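Local coordinates for adhesion protein (Streptococcus pseudopneumoniae 5247, PDB 7LM5) that probably captures zinc outside the cell and delivers it to an ATP-binding cassette transporter for uptake, at residues I18-Y23 and N37-I42; F67-H72 and V92-E97; E136-A141 and K157-F162; K233-E238 and V255-L260. The protein carries 1 engineered substitution. All blocks are in the same frame, centred on the assembly; numbering follows the deposited sequence.

Contact 1. Residues I18-Y23 and N37-I42; sequences IVTSFY and NDVRMI
Ile-18 to Thr-20 and Val-39 to Met-41 run side by side as the two parallel strands of a beta-alpha-beta unit whose crossover is helix 23-33; strand 38-41 lies at the border of the sheet. The ladder alternates between the chains: Ile-18 N bonds to Asp-38 O, Arg-40 N to Ile-18 O (2.9 Å), Thr-20 N to Arg-40 O, and Ile-42 N to Thr-20 O (3.1 Å). Arg-40 O is gripped twice, because Thr-20 OG1 also donates to it at 3.0 Å from well above the carbonyl plane. A chi1 of 55° places that hydroxyl between the backbone N and carbonyl carbon, turned to the neighbouring strand. Thr-20 and Met-41 share the face covered by Tyr-26 of the helix. The Met-41 chain, extended as far as SD, carries that atom to 3.4 Å from Phe-22 C, where the crossover helix begins. On the opposite face Val-19 CG1 meets Ile-42 CG2 at 3.5 Å, the two side chains crossing at about a right angle, while Arg-40 turns back to a salt bridge with Asp-38 of its own strand. The buried threonine hydroxyl thus has its partner in the sheet backbone, and adds a side-chain tie to the border strand.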
loop_
_atom_site.group_PDB
_atom_site.type_symbol
_atom_site.label_atom_id
_atom_site.label_comp_id
_atom_site.label_asym_id
_atom_site.label_seq_id
_atom_site.Cartn_x
_atom_site.Cartn_y
_atom_site.Cartn_z
ATOM N N ILE A 18 17.168 11.347 -1.562
ATOM C CA ILE A 18 16.326 10.183 -1.810
ATOM C C ILE A 18 14.949 10.664 -2.245
ATOM O O ILE A 18 14.365 11.549 -1.608
ATOM C CB ILE A 18 16.226 9.286 -0.565
ATOM C CG1 ILE A 18 17.623 8.922 -0.055
ATOM C CG2 ILE A 18 15.424 8.031 -0.877
ATOM C CD1 ILE A 18 17.614 8.127 1.232
ATOM N N VAL A 19 14.436 10.083 -3.327
ATOM C CA VAL A 19 13.112 10.399 -3.846
ATOM C C VAL A 19 12.277 9.126 -3.838
ATOM O O VAL A 19 12.768 8.048 -4.190
ATOM C CB VAL A 19 13.184 11.003 -5.264
ATOM C CG1 VAL A 19 11.816 11.476 -5.708
ATOM C CG2 VAL A 19 14.174 12.154 -5.302
ATOM N N THR A 20 11.015 9.252 -3.433
ATOM C CA THR A 20 10.129 8.115 -3.251
ATOM C C THR A 20 8.915 8.229 -4.166
ATOM O O THR A 20 8.546 9.318 -4.615
ATOM C CB THR A 20 9.676 8.000 -1.790
ATOM O OG1 THR A 20 9.077 9.235 -1.379
ATOM C CG2 THR A 20 10.865 7.696 -0.889
ATOM N N SER A 21 8.305 7.099 -4.494
ATOM C CA SER A 21 7.199 7.050 -5.483
ATOM C C SER A 21 5.866 7.559 -4.930
ATOM O O SER A 21 5.245 8.364 -5.576
ATOM C CB SER A 21 7.057 5.666 -5.970
ATOM O OG SER A 21 6.873 4.815 -4.865
ATOM N N PHE A 22 5.456 7.057 -3.779
ATOM C CA PHE A 22 4.146 7.404 -3.183
ATOM C C PHE A 22 4.228 7.281 -1.666
ATOM O O PHE A 22 5.243 6.850 -1.172
ATOM C CB PHE A 22 2.980 6.735 -3.918
ATOM C CG PHE A 22 2.608 5.342 -3.493
ATOM C CD1 PHE A 22 3.552 4.347 -3.401
ATOM C CD2 PHE A 22 1.299 5.025 -3.217
ATOM C CE1 PHE A 22 3.205 3.073 -3.006
ATOM C CE2 PHE A 22 0.950 3.749 -2.830
ATOM C CZ PHE A 22 1.904 2.780 -2.716
ATOM N N TYR A 23 3.126 7.560 -0.989
ATOM C CA TYR A 23 3.118 7.747 0.475
ATOM C C TYR A 23 3.643 6.583 1.318
ATOM O O TYR A 23 4.395 6.887 2.187
ATOM C CB TYR A 23 1.731 8.177 0.945
ATOM C CG TYR A 23 1.655 8.133 2.438
ATOM C CD1 TYR A 23 2.357 9.038 3.197
ATOM C CD2 TYR A 23 0.959 7.141 3.084
ATOM C CE1 TYR A 23 2.355 8.984 4.568
ATOM C CE2 TYR A 23 0.958 7.058 4.458
ATOM C CZ TYR A 23 1.660 7.982 5.193
ATOM O OH TYR A 23 1.645 7.925 6.536
ATOM N N ASN A 37 19.889 11.722 5.690
ATOM C CA ASN A 37 19.574 12.031 4.277
ATOM C C ASN A 37 18.483 13.080 4.085
ATOM O O ASN A 37 18.040 13.707 5.038
ATOM C CB ASN A 37 19.292 10.792 3.438
ATOM C CG ASN A 37 20.259 9.675 3.708
ATOM O OD1 ASN A 37 21.439 9.783 3.434
ATOM N ND2 ASN A 37 19.750 8.622 4.297
ATOM N N ASP A 38 18.093 13.225 2.827
ATOM C CA ASP A 38 17.044 14.174 2.404
ATOM C C ASP A 38 15.985 13.389 1.640
ATOM O O ASP A 38 16.116 13.220 0.449
ATOM C CB ASP A 38 17.630 15.248 1.506
ATOM C CG ASP A 38 16.616 16.322 1.236
ATOM O OD1 ASP A 38 15.915 16.678 2.157
ATOM O OD2 ASP A 38 16.525 16.741 0.106
ATOM N N VAL A 39 14.946 12.977 2.342
ATOM C CA VAL A 39 13.917 12.137 1.739
ATOM C C VAL A 39 12.753 13.016 1.311
ATOM O O VAL A 39 12.229 13.803 2.109
ATOM C CB VAL A 39 13.449 11.044 2.715
ATOM C CG1 VAL A 39 12.389 10.166 2.065
ATOM C CG2 VAL A 39 14.632 10.209 3.183
ATOM N N ARG A 40 12.346 12.883 0.050
ATOM C CA ARG A 40 11.176 13.576 -0.467
ATOM C C ARG A 40 10.417 12.639 -1.397
ATOM O O ARG A 40 10.880 11.546 -1.731
ATOM C CB ARG A 40 11.561 14.881 -1.177
ATOM C CG ARG A 40 12.896 14.847 -1.903
ATOM C CD ARG A 40 13.421 16.261 -2.092
ATOM N NE ARG A 40 13.722 16.895 -0.811
ATOM C CZ ARG A 40 13.675 18.205 -0.591
ATOM N NH1 ARG A 40 13.325 19.034 -1.567
ATOM N NH2 ARG A 40 13.967 18.688 0.608
ATOM N N MET A 41 9.229 13.079 -1.807
ATOM C CA MET A 41 8.316 12.268 -2.597
ATOM C C MET A 41 7.903 13.032 -3.845
ATOM O O MET A 41 7.676 14.244 -3.791
ATOM C CB MET A 41 7.075 11.887 -1.772
ATOM C CG MET A 41 6.056 11.036 -2.508
ATOM S SD MET A 41 4.606 10.676 -1.495
ATOM C CE MET A 41 3.918 12.315 -1.277
ATOM N N ILE A 42 7.807 12.318 -4.973
ATOM C CA ILE A 42 7.363 12.961 -6.203
ATOM C C ILE A 42 5.923 13.447 -6.039
ATOM O O ILE A 42 5.165 12.976 -5.181
ATOM C CB ILE A 42 7.483 12.027 -7.418
ATOM C CG1 ILE A 42 6.730 10.722 -7.170
ATOM C CG2 ILE A 42 8.938 11.760 -7.755
ATOM C CD1 ILE A 42 6.780 9.753 -8.334
#

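Contact 2. Residues F67-H72 and V92-E97; sequences FVYHSH and VLEASE. With ZN (zinc ion), chain E.
One carboxylate oxygen of Glu-94 serves both a metal and a backbone N-H of the residue that supplies the other protein ligand. Glu-94 chelates the zinc ion with OE1 at 2.4 Å and OE2 at 2.2 Å, His-72 binds it through ND1 at 2.2 Å, and two waters complete five ligand atoms. His-72 N donates to Glu-94 OE2 at 3.1 Å, approaching from above the carboxylate plane. The imidazole is folded back beside its own backbone (chi1 67°), which lets ring and N-H face the same carboxylate; the ring plane stands 73° from it. Glu-94 reaches the metal fully stretched, crossing the Tyr-69 ring with its carboxylate nearly parallel to that ring. Glu-94 CA sits over one face of the ring, 4.1 Å from the centroid in a CH-pi contact, and Val-92 CG1 touches the Tyr-69 edge at CE1 (3.6 Å). Behind the site the strands pair in parallel, ending with Ala-95 N on Tyr-69 O. Next along, Ser-96 OG donates to His-70 O at 2.6 Å and lies over a face of the His-70 ring, whose nitrogens are held by Glu-136 and the carbonyl of Pro-124. The metal and the N-H would both draw charge from Glu-94, probably stabilising its ionised form. With two protein residues and two waters as ligands, this zinc is consistent with a secondary site, distinct from the one formed by His-125, His-189 and Glu-264.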
loop_
_atom_site.group_PDB
_atom_site.type_symbol
_atom_site.label_atom_id
_atom_site.label_comp_id
_atom_site.label_asym_id
_atom_site.label_seq_id
_atom_site.Cartn_x
_atom_site.Cartn_y
_atom_site.Cartn_z
ATOM N N PHE A 67 16.470 6.385 -5.683
ATOM C CA PHE A 67 15.039 6.404 -5.947
ATOM C C PHE A 67 14.444 5.073 -5.512
ATOM O O PHE A 67 14.903 4.012 -5.947
ATOM C CB PHE A 67 14.741 6.662 -7.426
ATOM C CG PHE A 67 13.291 6.492 -7.783
ATOM C CD1 PHE A 67 12.343 7.393 -7.328
ATOM C CD2 PHE A 67 12.877 5.429 -8.568
ATOM C CE1 PHE A 67 11.006 7.236 -7.650
ATOM C CE2 PHE A 67 11.541 5.269 -8.897
ATOM C CZ PHE A 67 10.605 6.173 -8.436
ATOM N N VAL A 68 13.428 5.131 -4.655
ATOM C CA VAL A 68 12.797 3.944 -4.093
ATOM C C VAL A 68 11.348 3.905 -4.552
ATOM O O VAL A 68 10.623 4.899 -4.423
ATOM C CB VAL A 68 12.880 3.929 -2.554
ATOM C CG1 VAL A 68 12.479 2.564 -2.013
ATOM C CG2 VAL A 68 14.278 4.304 -2.089
ATOM N N TYR A 69 10.930 2.761 -5.088
ATOM C CA TYR A 69 9.543 2.527 -5.457
ATOM C C TYR A 69 9.098 1.189 -4.880
ATOM O O TYR A 69 9.913 0.371 -4.443
ATOM C CB TYR A 69 9.345 2.565 -6.981
ATOM C CG TYR A 69 9.928 1.386 -7.727
ATOM C CD1 TYR A 69 11.285 1.323 -8.019
ATOM C CD2 TYR A 69 9.116 0.343 -8.158
ATOM C CE1 TYR A 69 11.818 0.249 -8.708
ATOM C CE2 TYR A 69 9.641 -0.733 -8.847
ATOM C CZ TYR A 69 10.992 -0.777 -9.119
ATOM O OH TYR A 69 11.518 -1.847 -9.805
ATOM N N HIS A 70 7.784 0.972 -4.879
ATOM C CA HIS A 70 7.208 -0.199 -4.228
ATOM C C HIS A 70 7.477 -1.481 -5.009
ATOM O O HIS A 70 8.210 -2.357 -4.540
ATOM C CB HIS A 70 5.703 -0.010 -4.033
ATOM C CG HIS A 70 5.026 -1.178 -3.385
ATOM N ND1 HIS A 70 5.466 -1.728 -2.200
ATOM C CD2 HIS A 70 3.944 -1.900 -3.758
ATOM C CE1 HIS A 70 4.681 -2.739 -1.870
ATOM N NE2 HIS A 70 3.750 -2.864 -2.799
ATOM N N SER A 71 6.890 -1.602 -6.197
ATOM C CA SER A 71 6.964 -2.849 -6.945
ATOM C C SER A 71 6.715 -2.566 -8.418
ATOM O O SER A 71 6.083 -1.569 -8.780
ATOM C CB SER A 71 5.952 -3.874 -6.419
ATOM O OG SER A 71 5.976 -5.060 -7.192
ATOM N N HIS A 72 7.218 -3.467 -9.265
ATOM C CA HIS A 72 6.936 -3.374 -10.692
ATOM C C HIS A 72 5.475 -3.666 -11.003
ATOM O O HIS A 72 5.001 -3.308 -12.086
ATOM C CB HIS A 72 7.841 -4.325 -11.478
ATOM C CG HIS A 72 7.570 -5.774 -11.218
ATOM N ND1 HIS A 72 8.201 -6.482 -10.218
ATOM C CD2 HIS A 72 6.741 -6.651 -11.833
ATOM C CE1 HIS A 72 7.769 -7.730 -10.225
ATOM N NE2 HIS A 72 6.883 -7.860 -11.196
ATOM N N VAL A 92 18.228 2.936 -8.432
ATOM C CA VAL A 92 16.810 2.633 -8.279
ATOM C C VAL A 92 16.663 1.395 -7.406
ATOM O O VAL A 92 17.300 0.364 -7.655
ATOM C CB VAL A 92 16.149 2.432 -9.652
ATOM C CG1 VAL A 92 14.636 2.373 -9.512
ATOM C CG2 VAL A 92 16.567 3.544 -10.606
ATOM N N LEU A 93 15.824 1.495 -6.378
ATOM C CA LEU A 93 15.611 0.413 -5.425
ATOM C C LEU A 93 14.139 0.025 -5.414
ATOM O O LEU A 93 13.267 0.880 -5.228
ATOM C CB LEU A 93 16.053 0.820 -4.016
ATOM C CG LEU A 93 17.457 1.407 -3.847
ATOM C CD1 LEU A 93 17.721 1.705 -2.379
ATOM C CD2 LEU A 93 18.521 0.472 -4.408
ATOM N N GLU A 94 13.868 -1.263 -5.612
ATOM C CA GLU A 94 12.516 -1.802 -5.516
ATOM C C GLU A 94 12.288 -2.239 -4.072
ATOM O O GLU A 94 12.870 -3.227 -3.615
ATOM C CB GLU A 94 12.331 -2.964 -6.488
ATOM C CG GLU A 94 10.900 -3.455 -6.621
ATOM C CD GLU A 94 10.767 -4.561 -7.646
ATOM O OE1 GLU A 94 11.809 -5.053 -8.126
ATOM O OE2 GLU A 94 9.622 -4.938 -7.976
ATOM N N ALA A 95 11.438 -1.498 -3.354
ATOM C CA ALA A 95 11.293 -1.694 -1.915
ATOM C C ALA A 95 10.718 -3.057 -1.552
ATOM O O ALA A 95 10.893 -3.501 -0.411
ATOM C CB ALA A 95 10.415 -0.591 -1.323
ATOM N N SER A 96 10.042 -3.734 -2.480
ATOM C CA SER A 96 9.408 -5.014 -2.194
ATOM C C SER A 96 10.062 -6.172 -2.942
ATOM O O SER A 96 9.418 -7.203 -3.160
ATOM C CB SER A 96 7.916 -4.950 -2.520
ATOM O OG SER A 96 7.710 -4.796 -3.913
ATOM N N GLU A 97 11.323 -6.025 -3.338
ATOM C CA GLU A 97 12.014 -7.107 -4.025
ATOM C C GLU A 97 12.218 -8.282 -3.076
ATOM O O GLU A 97 12.778 -8.126 -1.987
ATOM C CB GLU A 97 13.357 -6.625 -4.568
ATOM C CG GLU A 97 14.117 -7.687 -5.349
ATOM C CD GLU A 97 15.466 -7.202 -5.841
ATOM O OE1 GLU A 97 15.868 -6.078 -5.473
ATOM O OE2 GLU A 97 16.126 -7.947 -6.596
HETATM ZN ZN ZN E . 10.275 -6.358 -9.462
HETATM O O HOH W 1 10.976 -4.947 -10.870
HETATM O O HOH W 2 9.899 -7.633 -7.843
#

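Contact 3. Residues E136-A141 and K157-F162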
loop_
_atom_site.group_PDB
_atom_site.type_symbol
_atom_site.label_atom_id
_atom_site.label_comp_id
_atom_site.label_asym_id
_atom_site.label_seq_id
_atom_site.Cartn_x
_atom_site.Cartn_y
_atom_site.Cartn_z
ATOM N N GLU A 136 8.812 -4.847 4.354
ATOM C CA GLU A 136 9.276 -3.912 3.337
ATOM C C GLU A 136 10.227 -2.873 3.916
ATOM O O GLU A 136 11.138 -2.415 3.216
ATOM C CB GLU A 136 8.082 -3.228 2.669
ATOM C CG GLU A 136 8.426 -2.483 1.391
ATOM C CD GLU A 136 7.197 -2.073 0.606
ATOM O OE1 GLU A 136 6.076 -2.213 1.138
ATOM O OE2 GLU A 136 7.351 -1.615 -0.546
ATOM N N ALA A 137 10.040 -2.495 5.183
ATOM C CA ALA A 137 10.970 -1.568 5.820
ATOM C C ALA A 137 12.336 -2.208 6.034
ATOM O O ALA A 137 13.353 -1.505 6.043
ATOM C CB ALA A 137 10.399 -1.076 7.148
ATOM N N GLN A 138 12.379 -3.531 6.208
ATOM C CA GLN A 138 13.659 -4.216 6.354
ATOM C C GLN A 138 14.409 -4.267 5.029
ATOM O O GLN A 138 15.634 -4.102 4.996
ATOM C CB GLN A 138 13.440 -5.626 6.904
ATOM C CG GLN A 138 14.720 -6.426 7.075
ATOM C CD GLN A 138 15.708 -5.747 8.004
ATOM O OE1 GLN A 138 15.373 -5.395 9.134
ATOM N NE2 GLN A 138 16.931 -5.553 7.525
ATOM N N ILE A 139 13.690 -4.496 3.929
ATOM C CA ILE A 139 14.320 -4.494 2.611
ATOM C C ILE A 139 14.869 -3.111 2.289
ATOM O O ILE A 139 15.967 -2.974 1.733
ATOM C CB ILE A 139 13.318 -4.969 1.542
ATOM C CG1 ILE A 139 12.837 -6.385 1.858
ATOM C CG2 ILE A 139 13.942 -4.918 0.162
ATOM C CD1 ILE A 139 11.807 -6.902 0.882
ATOM N N ILE A 140 14.115 -2.065 2.630
ATOM C CA ILE A 140 14.583 -0.701 2.413
ATOM C C ILE A 140 15.832 -0.431 3.241
ATOM O O ILE A 140 16.791 0.188 2.763
ATOM C CB ILE A 140 13.458 0.303 2.729
ATOM C CG1 ILE A 140 12.319 0.155 1.719
ATOM C CG2 ILE A 140 13.991 1.728 2.739
ATOM C CD1 ILE A 140 11.083 0.963 2.062
ATOM N N ALA A 141 15.847 -0.901 4.490
ATOM C CA ALA A 141 17.027 -0.725 5.331
ATOM C C ALA A 141 18.217 -1.504 4.784
ATOM O O ALA A 141 19.358 -1.032 4.850
ATOM C CB ALA A 141 16.719 -1.149 6.766
ATOM N N LYS A 157 18.602 -0.361 12.779
ATOM C CA LYS A 157 18.028 -0.061 14.086
ATOM C C LYS A 157 16.682 0.641 13.950
ATOM O O LYS A 157 15.753 0.368 14.721
ATOM C CB LYS A 157 19.008 0.783 14.898
ATOM C CG LYS A 157 18.553 1.119 16.306
ATOM C CD LYS A 157 19.748 1.475 17.182
ATOM C CE LYS A 157 19.378 2.483 18.253
ATOM N NZ LYS A 157 19.012 3.796 17.654
ATOM N N ASN A 158 16.554 1.545 12.975
ATOM C CA ASN A 158 15.264 2.179 12.726
ATOM C C ASN A 158 14.260 1.194 12.145
ATOM O O ASN A 158 13.061 1.292 12.432
ATOM C CB ASN A 158 15.430 3.374 11.787
ATOM C CG ASN A 158 16.181 4.521 12.430
ATOM O OD1 ASN A 158 16.107 4.723 13.641
ATOM N ND2 ASN A 158 16.907 5.281 11.619
ATOM N N ALA A 159 14.724 0.244 11.330
ATOM C CA ALA A 159 13.816 -0.742 10.754
ATOM C C ALA A 159 13.303 -1.707 11.814
ATOM O O ALA A 159 12.119 -2.063 11.815
ATOM C CB ALA A 159 14.511 -1.504 9.627
ATOM N N GLN A 160 14.179 -2.142 12.724
ATOM C CA GLN A 160 13.757 -3.076 13.763
ATOM C C GLN A 160 12.754 -2.431 14.712
ATOM O O GLN A 160 11.835 -3.099 15.199
ATOM C CB GLN A 160 14.972 -3.596 14.531
ATOM C CG GLN A 160 14.633 -4.640 15.581
ATOM C CD GLN A 160 13.792 -5.773 15.023
ATOM O OE1 GLN A 160 12.734 -6.100 15.561
ATOM N NE2 GLN A 160 14.261 -6.383 13.939
ATOM N N ALA A 161 12.913 -1.134 14.986
ATOM C CA ALA A 161 11.912 -0.424 15.773
ATOM C C ALA A 161 10.590 -0.321 15.024
ATOM O O ALA A 161 9.523 -0.333 15.648
ATOM C CB ALA A 161 12.423 0.968 16.147
ATOM N N PHE A 162 10.642 -0.222 13.693
ATOM C CA PHE A 162 9.419 -0.206 12.898
ATOM C C PHE A 162 8.775 -1.587 12.853
ATOM O O PHE A 162 7.546 -1.708 12.902
ATOM C CB PHE A 162 9.726 0.295 11.485
ATOM C CG PHE A 162 8.514 0.432 10.606
ATOM C CD1 PHE A 162 8.071 -0.635 9.840
ATOM C CD2 PHE A 162 7.826 1.630 10.534
ATOM C CE1 PHE A 162 6.960 -0.511 9.028
ATOM C CE2 PHE A 162 6.715 1.761 9.724
ATOM C CZ PHE A 162 6.281 0.688 8.969
#
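Phe-162 leans across to Ala-137 from the facing helix. From CB the ring departs anti to the backbone N (chi1 -176°), which carries it over the groove toward the facing helix: CD1 comes to 3.6 Å from Ala-137 CB and CE1, one atom further out, to 4.0 Å, the methyl meeting the ring obliquely. Beyond Ala-137 the ring also packs on Tyr-273 and Leu-274 of helix 273-288 and on Glu-31 of helix 23-33, so a single side chain joins four helices. One turn back, Ala-159 CB presses on Ala-141 CB at 3.6 Å and on the carbonyl oxygen Ala-137 O at 3.8 Å. Gln-138 flanks this methyl: its chain bends at chi2 (59°), bringing OE1 to 4.0 Å from Ala-159 CB, while NE2 is hydrogen-bonded to Gln-156 OE1 on the partner helix. Alanines at the meeting points let the segment axes approach to 8.9 Å and run antiparallel, with 180° between their directions. Helices 130-147 and 152-178, joined by a short turn, therefore form an antiparallel helical hairpin, and the second of them probably corresponds to the long helix that links the two lobes in metal-binding proteins of this family.

Contact 4. Residues K233-E238 and V255-L260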
loop_
_atom_site.group_PDB
_atom_site.type_symbol
_atom_site.label_atom_id
_atom_site.label_comp_id
_atom_site.label_asym_id
_atom_site.label_seq_id
_atom_site.Cartn_x
_atom_site.Cartn_y
_atom_site.Cartn_z
ATOM N N LYS A 233 -23.408 -4.231 5.824
ATOM C CA LYS A 233 -24.178 -3.030 6.115
ATOM C C LYS A 233 -23.422 -1.745 5.808
ATOM O O LYS A 233 -23.983 -0.659 5.978
ATOM C CB LYS A 233 -24.611 -3.026 7.586
ATOM C CG LYS A 233 -25.208 -4.338 8.067
ATOM C CD LYS A 233 -26.488 -4.679 7.322
ATOM C CE LYS A 233 -27.088 -5.985 7.826
ATOM N NZ LYS A 233 -27.370 -5.941 9.288
ATOM N N THR A 234 -22.171 -1.839 5.362
ATOM C CA THR A 234 -21.338 -0.659 5.168
ATOM C C THR A 234 -20.429 -0.863 3.965
ATOM O O THR A 234 -19.829 -1.930 3.813
ATOM C CB THR A 234 -20.500 -0.370 6.421
ATOM O OG1 THR A 234 -21.367 -0.061 7.519
ATOM C CG2 THR A 234 -19.552 0.799 6.185
ATOM N N ILE A 235 -20.338 0.158 3.117
ATOM C CA ILE A 235 -19.380 0.200 2.018
ATOM C C ILE A 235 -18.340 1.259 2.354
ATOM O O ILE A 235 -18.685 2.418 2.615
ATOM C CB ILE A 235 -20.062 0.499 0.674
ATOM C CG1 ILE A 235 -20.844 -0.724 0.189
ATOM C CG2 ILE A 235 -19.034 0.926 -0.362
ATOM C CD1 ILE A 235 -21.542 -0.514 -1.137
ATOM N N PHE A 236 -17.071 0.863 2.353
ATOM C CA PHE A 236 -15.979 1.756 2.720
ATOM C C PHE A 236 -15.504 2.522 1.491
ATOM O O PHE A 236 -14.996 1.925 0.536
ATOM C CB PHE A 236 -14.830 0.969 3.347
ATOM C CG PHE A 236 -15.155 0.404 4.701
ATOM C CD1 PHE A 236 -15.088 1.202 5.832
ATOM C CD2 PHE A 236 -15.527 -0.924 4.844
ATOM C CE1 PHE A 236 -15.388 0.688 7.080
ATOM C CE2 PHE A 236 -15.826 -1.443 6.091
ATOM C CZ PHE A 236 -15.757 -0.636 7.210
ATOM N N THR A 237 -15.665 3.842 1.522
ATOM C CA THR A 237 -15.259 4.713 0.433
ATOM C C THR A 237 -13.879 5.303 0.718
ATOM O O THR A 237 -13.240 5.010 1.732
ATOM C CB THR A 237 -16.294 5.820 0.220
ATOM O OG1 THR A 237 -16.543 6.491 1.463
ATOM C CG2 THR A 237 -17.600 5.237 -0.307
ATOM N N GLU A 238 -13.414 6.146 -0.200
ATOM C CA GLU A 238 -12.123 6.805 -0.088
ATOM C C GLU A 238 -12.305 8.316 -0.127
ATOM O O GLU A 238 -13.203 8.833 -0.798
ATOM C CB GLU A 238 -11.175 6.365 -1.210
ATOM C CG GLU A 238 -10.622 4.961 -1.042
ATOM C CD GLU A 238 -9.888 4.472 -2.274
ATOM O OE1 GLU A 238 -10.402 3.556 -2.948
ATOM O OE2 GLU A 238 -8.802 5.010 -2.574
ATOM N N VAL A 255 -26.941 0.397 2.366
ATOM C CA VAL A 255 -25.840 0.317 3.317
ATOM C C VAL A 255 -25.439 1.716 3.765
ATOM O O VAL A 255 -25.876 2.717 3.184
ATOM C CB VAL A 255 -24.634 -0.422 2.709
ATOM C CG1 VAL A 255 -25.020 -1.841 2.318
ATOM C CG2 VAL A 255 -24.099 0.344 1.511
ATOM N N GLY A 256 -24.611 1.791 4.812
ATOM C CA GLY A 256 -24.016 3.045 5.216
ATOM C C GLY A 256 -22.640 3.232 4.603
ATOM O O GLY A 256 -22.038 2.302 4.070
ATOM N N LEU A 257 -22.142 4.462 4.682
ATOM C CA LEU A 257 -20.855 4.821 4.105
ATOM C C LEU A 257 -19.923 5.306 5.206
ATOM O O LEU A 257 -20.254 6.247 5.935
ATOM C CB LEU A 257 -21.013 5.892 3.023
ATOM C CG LEU A 257 -21.846 5.491 1.804
ATOM C CD1 LEU A 257 -21.771 6.560 0.724
ATOM C CD2 LEU A 257 -21.401 4.140 1.262
ATOM N N LYS A 258 -18.768 4.658 5.325
ATOM C CA LYS A 258 -17.713 5.078 6.233
ATOM C C LYS A 258 -16.394 5.107 5.476
ATOM O O LYS A 258 -16.217 4.400 4.480
ATOM C CB LYS A 258 -17.604 4.150 7.451
ATOM C CG LYS A 258 -18.841 4.140 8.337
ATOM C CD LYS A 258 -18.593 3.414 9.654
ATOM C CE LYS A 258 -17.999 4.338 10.713
ATOM N NZ LYS A 258 -16.606 4.777 10.412
ATOM N N THR A 259 -15.469 5.934 5.954
ATOM C CA THR A 259 -14.200 6.139 5.271
ATOM C C THR A 259 -13.187 5.074 5.676
ATOM O O THR A 259 -13.158 4.629 6.827
ATOM C CB THR A 259 -13.645 7.534 5.569
ATOM O OG1 THR A 259 -12.340 7.666 4.993
ATOM C CG2 THR A 259 -13.565 7.774 7.071
ATOM N N LEU A 260 -12.361 4.664 4.713
ATOM C CA LEU A 260 -11.294 3.697 4.963
ATOM C C LEU A 260 -10.174 4.003 3.972
ATOM O O LEU A 260 -10.274 3.652 2.793
ATOM C CB LEU A 260 -11.797 2.266 4.822
ATOM C CG LEU A 260 -10.851 1.163 5.299
ATOM C CD1 LEU A 260 -10.582 1.302 6.788
ATOM C CD2 LEU A 260 -11.420 -0.212 4.981
#
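The Phe-236 ring is covered on both faces. Leu-260 CD2 lies over one, 4.2 Å from the centroid in a CH-pi contact displaced toward the rim, and Thr-234 CG2, from two residues back on the same strand, sits over the centre of the other. Leu-260 CB adds a 3.6 Å contact with Phe-236 CD1. Lys-258 runs alongside, its CB 4.1 Å from Phe-236 CE1, before the chain bends away. On the reverse side of the strand pair, Ile-235 CG1 meets Val-255 CG2 at 3.7 Å, and Leu-257 CD2 tucks against Ile-235 CB. Four backbone bonds set this register: Gly-256 N to Lys-233 O at 2.8 Å, Ile-235 N to Gly-256 O, Thr-237 N to Lys-258 O, and Leu-260 N to Thr-237 O at 3.1 Å. Further out, Thr-234 OG1 is hydrogen-bonded to Glu-287 of helix 273-288, which helps fix the methyl over the ring, and Phe-185 and Thr-187 of strand 184-187 also pack on Phe-236. Past the strand end, Glu-238 OE1 is hydrogen-bonded to His-189 ND1, making it a second-shell partner of a zinc ligand. Parallel strands 234-237 and 256-259, connected through helix 246-253, form a beta-alpha-beta unit at the border of a four-stranded sheet, as expected for one lobe of a two-lobed metal-binding protein.

In the fold
Contacts 1 and 2 belong to one four-stranded parallel sheet, joined where Val-19 O meets Val-68 N at 3.0 Å. Contact 3 backs onto contact 2 through His-70 ND1 and Glu-136 OE2, 2.5 Å apart, tying the helical hairpin to the end of that sheet. Contact 4 lies in a second sheet with the same 2-1-3-4 strand order, on the other side of the chain's centre; its centre is about 31 Å from those of contacts 1 and 2. Contact 2 holds its own zinc, and the side chain of His-70 is about 9 Å from another, while Glu-238 of contact 4 approaches a bound zinc to about 6 Å.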